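Local atomic coordinates of succinate dehydrogenase subunit A (Mycolicibacterium smegmatis, PDB entry 7D6V), a protein that probably oxidises succinate to fumarate at a bound FAD and hands the electrons to the iron-sulfur subunit on their way to quinone. Residues P478-P481 / Y482-H485; P532-H535 / L536-M540; G229-L232 / A233-G237. All blocks are in the same frame, centred on the assembly; numbering follows the deposited sequence.

Contact 1. Residues P478-P481 / Y482-H485; sequences PENP and YTLH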
loop_
_atom_site.group_PDB
_atom_site.type_symbol
_atom_site.label_atom_id
_atom_site.label_comp_id
_atom_site.label_asym_id
_atom_site.label_seq_id
_atom_site.Cartn_x
_atom_site.Cartn_y
_atom_site.Cartn_z
ATOM N N PRO A 478 -19.338 -23.620 -27.445
ATOM C CA PRO A 478 -18.977 -22.859 -26.243
ATOM C C PRO A 478 -18.019 -21.715 -26.537
ATOM O O PRO A 478 -17.274 -21.715 -27.517
ATOM C CB PRO A 478 -18.311 -23.909 -25.349
ATOM C CG PRO A 478 -17.811 -24.936 -26.289
ATOM C CD PRO A 478 -18.791 -24.986 -27.414
ATOM N N GLU A 479 -18.052 -20.725 -25.650
ATOM C CA GLU A 479 -17.166 -19.573 -25.704
ATOM C C GLU A 479 -16.392 -19.456 -24.401
ATOM O O GLU A 479 -16.970 -19.539 -23.315
ATOM C CB GLU A 479 -17.948 -18.282 -25.955
ATOM C CG GLU A 479 -18.771 -18.285 -27.225
ATOM C CD GLU A 479 -17.940 -17.983 -28.454
ATOM O OE1 GLU A 479 -18.393 -18.307 -29.570
ATOM O OE2 GLU A 479 -16.835 -17.425 -28.300
ATOM N N ASN A 480 -15.089 -19.266 -24.514
ATOM C CA ASN A 480 -14.250 -19.025 -23.347
ATOM C C ASN A 480 -14.405 -17.578 -22.888
ATOM O O ASN A 480 -14.300 -16.662 -23.709
ATOM C CB ASN A 480 -12.790 -19.320 -23.671
ATOM C CG ASN A 480 -11.941 -19.484 -22.432
ATOM O OD1 ASN A 480 -11.386 -18.520 -21.916
ATOM N ND2 ASN A 480 -11.833 -20.713 -21.949
ATOM N N PRO A 481 -14.678 -17.335 -21.602
ATOM C CA PRO A 481 -14.811 -15.942 -21.138
ATOM C C PRO A 481 -13.567 -15.101 -21.366
ATOM O O PRO A 481 -13.677 -13.916 -21.703
ATOM C CB PRO A 481 -15.116 -16.099 -19.641
ATOM C CG PRO A 481 -15.570 -17.500 -19.473
ATOM C CD PRO A 481 -14.888 -18.307 -20.519
ATOM N N TYR A 482 -12.381 -15.685 -21.185
ATOM C CA TYR A 482 -11.143 -14.931 -21.342
ATOM C C TYR A 482 -10.938 -14.496 -22.786
ATOM O O TYR A 482 -10.506 -13.366 -23.047
ATOM C CB TYR A 482 -9.963 -15.770 -20.855
ATOM C CG TYR A 482 -10.005 -16.087 -19.378
ATOM C CD1 TYR A 482 -9.413 -15.245 -18.452
ATOM C CD2 TYR A 482 -10.637 -17.228 -18.910
ATOM C CE1 TYR A 482 -9.448 -15.527 -17.105
ATOM C CE2 TYR A 482 -10.678 -17.517 -17.563
ATOM C CZ TYR A 482 -10.082 -16.664 -16.666
ATOM O OH TYR A 482 -10.117 -16.947 -15.324
ATOM N N THR A 483 -11.251 -15.377 -23.738
ATOM C CA THR A 483 -11.131 -15.032 -25.150
ATOM C C THR A 483 -12.071 -13.892 -25.520
ATOM O O THR A 483 -11.676 -12.939 -26.207
ATOM C CB THR A 483 -11.409 -16.270 -26.005
ATOM O OG1 THR A 483 -10.350 -17.216 -25.829
ATOM C CG2 THR A 483 -11.517 -15.904 -27.474
ATOM N N LEU A 484 -13.322 -13.964 -25.059
ATOM C CA LEU A 484 -14.283 -12.904 -25.339
ATOM C C LEU A 484 -13.838 -11.586 -24.721
ATOM O O LEU A 484 -13.957 -10.524 -25.345
ATOM C CB LEU A 484 -15.662 -13.294 -24.809
ATOM C CG LEU A 484 -16.544 -14.231 -25.635
ATOM C CD1 LEU A 484 -17.688 -14.747 -24.784
ATOM C CD2 LEU A 484 -17.076 -13.548 -26.870
ATOM N N HIS A 485 -13.331 -11.636 -23.487
ATOM C CA HIS A 485 -12.862 -10.424 -22.828
ATOM C C HIS A 485 -11.702 -9.796 -23.589
ATOM O O HIS A 485 -11.657 -8.574 -23.769
ATOM C CB HIS A 485 -12.454 -10.736 -21.390
ATOM C CG HIS A 485 -12.032 -9.533 -20.609
ATOM N ND1 HIS A 485 -11.094 -9.591 -19.602
ATOM C CD2 HIS A 485 -12.422 -8.240 -20.685
ATOM C CE1 HIS A 485 -10.924 -8.387 -19.091
ATOM N NE2 HIS A 485 -11.719 -7.548 -19.730
#
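Asn480 and Tyr482 meet where a loop turns into helix 481-495, a worked case of N-capping. A first torsion of -163° carries the Asn480 amide away from its own N and toward the start of the helix, bringing OD1 to 3.1 Å from Tyr482 N, a weak and bent capping bond. The same oxygen lies at the edge of the Tyr482 ring, near its plane, 3.4 Å from CD2; amide and ring are turned 35° apart. The backbone carbonyl of Asn480 opens the helical ladder, Leu484 N reaching Asn480 O at 3.2 Å in a nearly straight bond. Pro481 follows as the first helical residue, where its missing N-H costs nothing, and His485 N donates to Pro481 O at 2.9 Å. Glu479, just before the cap, crosses Leu484 at about a right angle, its CB lying 3.7 Å from Leu484 CD1, while the carboxylate forms a salt bridge with Arg518. Tyr482 OH hydrogen-bonds Pro46 O of the neighbouring iron-sulfur subunit. The cap thus supplies an acceptor to an N-H that no earlier helical turn can serve, and it probably helps to settle the backbone from which a tyrosine reaches that subunit.

Contact 2. Residues P532-H535 / L536-M540; sequences PGWH and LAIDM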
loop_
_atom_site.group_PDB
_atom_site.type_symbol
_atom_site.label_atom_id
_atom_site.label_comp_id
_atom_site.label_asym_id
_atom_site.label_seq_id
_atom_site.Cartn_x
_atom_site.Cartn_y
_atom_site.Cartn_z
ATOM N N PRO A 532 -12.899 -17.704 -10.739
ATOM C CA PRO A 532 -12.742 -16.424 -11.449
ATOM C C PRO A 532 -13.197 -16.450 -12.898
ATOM O O PRO A 532 -13.501 -15.382 -13.441
ATOM C CB PRO A 532 -11.238 -16.141 -11.343
ATOM C CG PRO A 532 -10.620 -17.444 -11.036
ATOM C CD PRO A 532 -11.612 -18.259 -10.294
ATOM N N GLY A 533 -13.256 -17.615 -13.544
ATOM C CA GLY A 533 -13.830 -17.669 -14.879
ATOM C C GLY A 533 -15.317 -17.374 -14.869
ATOM O O GLY A 533 -15.827 -16.654 -15.731
ATOM N N TRP A 534 -16.025 -17.911 -13.876
ATOM C CA TRP A 534 -17.434 -17.589 -13.688
ATOM C C TRP A 534 -17.623 -16.106 -13.389
ATOM O O TRP A 534 -18.543 -15.467 -13.914
ATOM C CB TRP A 534 -17.992 -18.463 -12.564
ATOM C CG TRP A 534 -19.410 -18.211 -12.185
ATOM C CD1 TRP A 534 -20.456 -17.987 -13.022
ATOM C CD2 TRP A 534 -19.944 -18.186 -10.858
ATOM N NE1 TRP A 534 -21.609 -17.811 -12.302
ATOM C CE2 TRP A 534 -21.321 -17.929 -10.968
ATOM C CE3 TRP A 534 -19.389 -18.353 -9.587
ATOM C CZ2 TRP A 534 -22.153 -17.833 -9.857
ATOM C CZ3 TRP A 534 -20.218 -18.254 -8.485
ATOM C CH2 TRP A 534 -21.583 -17.997 -8.627
ATOM N N HIS A 535 -16.750 -15.540 -12.554
ATOM C CA HIS A 535 -16.835 -14.121 -12.229
ATOM C C HIS A 535 -16.615 -13.257 -13.464
ATOM O O HIS A 535 -17.306 -12.251 -13.660
ATOM C CB HIS A 535 -15.816 -13.777 -11.143
ATOM C CG HIS A 535 -15.917 -14.639 -9.923
ATOM N ND1 HIS A 535 -14.891 -14.760 -9.011
ATOM C CD2 HIS A 535 -16.922 -15.421 -9.464
ATOM C CE1 HIS A 535 -15.258 -15.583 -8.045
ATOM N NE2 HIS A 535 -16.486 -15.995 -8.296
ATOM N N LEU A 536 -15.649 -13.631 -14.305
ATOM C CA LEU A 536 -15.417 -12.898 -15.544
ATOM C C LEU A 536 -16.610 -13.012 -16.484
ATOM O O LEU A 536 -16.994 -12.032 -17.135
ATOM C CB LEU A 536 -14.146 -13.410 -16.219
ATOM C CG LEU A 536 -13.686 -12.672 -17.474
ATOM C CD1 LEU A 536 -13.548 -11.187 -17.197
ATOM C CD2 LEU A 536 -12.383 -13.249 -17.975
ATOM N N ALA A 537 -17.205 -14.204 -16.572
ATOM C CA ALA A 537 -18.389 -14.380 -17.404
ATOM C C ALA A 537 -19.535 -13.503 -16.924
ATOM O O ALA A 537 -20.319 -12.996 -17.733
ATOM C CB ALA A 537 -18.808 -15.847 -17.414
ATOM N N ILE A 538 -19.657 -13.321 -15.610
ATOM C CA ILE A 538 -20.698 -12.442 -15.088
ATOM C C ILE A 538 -20.381 -10.980 -15.397
ATOM O O ILE A 538 -21.261 -10.218 -15.808
ATOM C CB ILE A 538 -20.891 -12.677 -13.579
ATOM C CG1 ILE A 538 -21.428 -14.083 -13.327
ATOM C CG2 ILE A 538 -21.839 -11.649 -12.991
ATOM C CD1 ILE A 538 -21.310 -14.518 -11.888
ATOM N N ASP A 539 -19.124 -10.567 -15.205
ATOM C CA ASP A 539 -18.729 -9.183 -15.465
ATOM C C ASP A 539 -18.835 -8.801 -16.937
ATOM O O ASP A 539 -18.970 -7.609 -17.252
ATOM C CB ASP A 539 -17.294 -8.944 -14.995
ATOM C CG ASP A 539 -17.142 -9.049 -13.494
ATOM O OD1 ASP A 539 -18.041 -8.579 -12.766
ATOM O OD2 ASP A 539 -16.111 -9.587 -13.041
ATOM N N MET A 540 -18.749 -9.780 -17.840
ATOM C CA MET A 540 -18.712 -9.471 -19.263
ATOM C C MET A 540 -19.996 -8.807 -19.743
ATOM O O MET A 540 -19.957 -8.005 -20.678
ATOM C CB MET A 540 -18.437 -10.741 -20.063
ATOM C CG MET A 540 -16.975 -10.937 -20.439
ATOM S SD MET A 540 -16.266 -9.521 -21.294
ATOM C CE MET A 540 -16.928 -9.765 -22.936
#
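Ile538 lays its terminal methyl over one face of the Trp534 indole, one helical turn further along helix 532-556. CD1 stands 3.6 Å from the centroid of the five-membered ring, 23° off the ring normal, a CH-pi contact that is offset toward the rim; its nearest ring atom is NE1, with CE2 of Trp534 3.5 Å from Ile538 CD1. The indole is placed there by a fully extended first torsion (chi1 177°), and Ile538 answers with CG1 beside its own N, extended through chi2 so that CD1 ends on the ring.

Beneath the pair runs the helical ladder: Ile538 N donates to Trp534 O at 3.0 Å, flanked by the equivalent i to i+4 bonds from Leu536 to Pro532, from Ala537 to Gly533 and from Asp539 to His535. These hold the spacing that lets residues four apart share one side of the helix. Further out, Trp534 NE1 donates to Val468 O, which helps to hold the indole's rotation, and its rings meet Phe472 and Tyr190. His535 joins the same aromatic group, its ring meeting Tyr190. One turn on from His535, the side chain of Asp539 lies about 6 Å from a bound FAD; it has a long, weak ion pair with Lys39, and the carboxylate of Asp228 is close by.

The methyl rests on the indole face close to NE1, and that same nitrogen gives its N-H to Val468 O, so dispersion and hydrogen bonding together tie the start of this helix to the end of helix 458-469 and to strand 184-191.

Contact 3. Residues G229-L232 / A233-G237; sequences GHAL and ALRAG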
loop_
_atom_site.group_PDB
_atom_site.type_symbol
_atom_site.label_atom_id
_atom_site.label_comp_id
_atom_site.label_asym_id
_atom_site.label_seq_id
_atom_site.Cartn_x
_atom_site.Cartn_y
_atom_site.Cartn_z
ATOM N N GLY A 229 -22.132 -1.097 -11.586
ATOM C CA GLY A 229 -22.677 0.150 -11.101
ATOM C C GLY A 229 -23.291 0.940 -12.232
ATOM O O GLY A 229 -24.483 1.244 -12.192
ATOM N N HIS A 230 -22.495 1.262 -13.253
ATOM C CA HIS A 230 -23.059 1.842 -14.467
ATOM C C HIS A 230 -24.133 0.931 -15.045
ATOM O O HIS A 230 -25.276 1.352 -15.259
ATOM C CB HIS A 230 -21.957 2.081 -15.500
ATOM C CG HIS A 230 -20.872 3.002 -15.037
ATOM N ND1 HIS A 230 -20.792 4.316 -15.438
ATOM C CD2 HIS A 230 -19.813 2.794 -14.220
ATOM C CE1 HIS A 230 -19.735 4.881 -14.884
ATOM N NE2 HIS A 230 -19.124 3.979 -14.139
ATOM N N ALA A 231 -23.793 -0.343 -15.251
ATOM C CA ALA A 231 -24.756 -1.299 -15.783
ATOM C C ALA A 231 -25.864 -1.602 -14.786
ATOM O O ALA A 231 -27.009 -1.815 -15.190
ATOM C CB ALA A 231 -24.045 -2.586 -16.191
ATOM N N LEU A 232 -25.549 -1.622 -13.490
ATOM C CA LEU A 232 -26.571 -1.885 -12.481
ATOM C C LEU A 232 -27.645 -0.806 -12.491
ATOM O O LEU A 232 -28.841 -1.107 -12.547
ATOM C CB LEU A 232 -25.926 -1.990 -11.099
ATOM C CG LEU A 232 -25.355 -3.352 -10.707
ATOM C CD1 LEU A 232 -24.597 -3.258 -9.398
ATOM C CD2 LEU A 232 -26.460 -4.377 -10.612
ATOM N N ALA A 233 -27.235 0.463 -12.449
ATOM C CA ALA A 233 -28.195 1.559 -12.501
ATOM C C ALA A 233 -28.910 1.599 -13.840
ATOM O O ALA A 233 -30.111 1.892 -13.906
ATOM C CB ALA A 233 -27.489 2.886 -12.234
ATOM N N LEU A 234 -28.193 1.291 -14.919
ATOM C CA LEU A 234 -28.790 1.359 -16.242
ATOM C C LEU A 234 -29.869 0.295 -16.413
ATOM O O LEU A 234 -30.909 0.549 -17.029
ATOM C CB LEU A 234 -27.678 1.225 -17.281
ATOM C CG LEU A 234 -27.930 1.489 -18.754
ATOM C CD1 LEU A 234 -28.351 2.929 -18.949
ATOM C CD2 LEU A 234 -26.663 1.206 -19.516
ATOM N N ARG A 235 -29.650 -0.899 -15.855
ATOM C CA ARG A 235 -30.665 -1.947 -15.895
ATOM C C ARG A 235 -31.758 -1.738 -14.853
ATOM O O ARG A 235 -32.879 -2.223 -15.038
ATOM C CB ARG A 235 -30.019 -3.321 -15.705
ATOM C CG ARG A 235 -29.176 -3.781 -16.882
ATOM C CD ARG A 235 -28.809 -5.255 -16.776
ATOM N NE ARG A 235 -28.031 -5.552 -15.579
ATOM C CZ ARG A 235 -26.710 -5.673 -15.558
ATOM N NH1 ARG A 235 -26.085 -5.944 -14.423
ATOM N NH2 ARG A 235 -26.012 -5.524 -16.672
ATOM N N ALA A 236 -31.460 -1.035 -13.758
ATOM C CA ALA A 236 -32.501 -0.717 -12.789
ATOM C C ALA A 236 -33.441 0.356 -13.314
ATOM O O ALA A 236 -34.605 0.412 -12.905
ATOM C CB ALA A 236 -31.879 -0.274 -11.467
ATOM N N GLY A 237 -32.958 1.215 -14.205
ATOM C CA GLY A 237 -33.837 2.161 -14.860
ATOM C C GLY A 237 -33.365 3.595 -14.794
ATOM O O GLY A 237 -34.094 4.512 -15.182
#
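Arg235 folds back over Ala231, the residue one turn earlier in the short helix 230-236. Its chain leaves with CG beside the backbone N (chi1 -70°), runs extended through chi2 and then bends at chi3 (-61°), which swings the guanidinium back along the helix instead of outward. Ala231 O consequently lies over the centre of one guanidinium face, 3.8 Å above its plane, and NH2 of Arg235 comes to 3.6 Å from the Ala231 methyl CB. NH1 passes Leu232 CD2 more loosely, at 4.1 Å. The polar ends look outside the turn: NH1 bonds Asn542 OD1 on helix 532-556, and NE makes a long, weak ion pair with Glu176.

The two leucines part company through their first torsions. Leu232 keeps CG beside its N and sends its branches onto Ile174 and Leu177 of strand 172-179; its side chain is itself about 5 Å from a bound FAD. Leu234 instead turns CG away from N (chi1 -169°) and reaches Leu545 and Cys549 of helix 532-556. Ala236 packs beside Leu232 on the same strand, against Leu177 and Leu179.

Glycines flank the helix. Gly229 occupies the N-cap and Gly237 is the first residue to depart from helical angles, both with positive phi. Gly229 O receives Ala233 N at 2.9 Å, the first rung, and Arg235 N donates to Ala231 O as the ladder continues.

That carbonyl accepts a backbone hydrogen bond while lying over the face of a probably cationic group, whose NH1 and NH2 are hydrogen-bonded elsewhere; the attraction between them is therefore likely electrostatic, with the neighbouring methyl adding van der Waals contact.

How the contacts relate
All three contacts are local, so none closes a long loop, and they follow one another in series without nesting or crossing. Contact 3 comes first, spanning helix 230-236 in the FAD-binding part of the chain; contact 1 then starts helix 481-495, and contact 2 starts helix 532-556. Contacts 1 and 2 pack directly, Tyr482 CD1 lying 3.6 Å from Leu536 CD2 and the His485 backbone near the sulfur of Met540. Contact 3 stands apart from contact 2, nearest atoms about 7 Å away, yet the later turns of helix 532-556 reach it. That helix therefore joins the capped helix near the iron-sulfur subunit to the helix beside FAD.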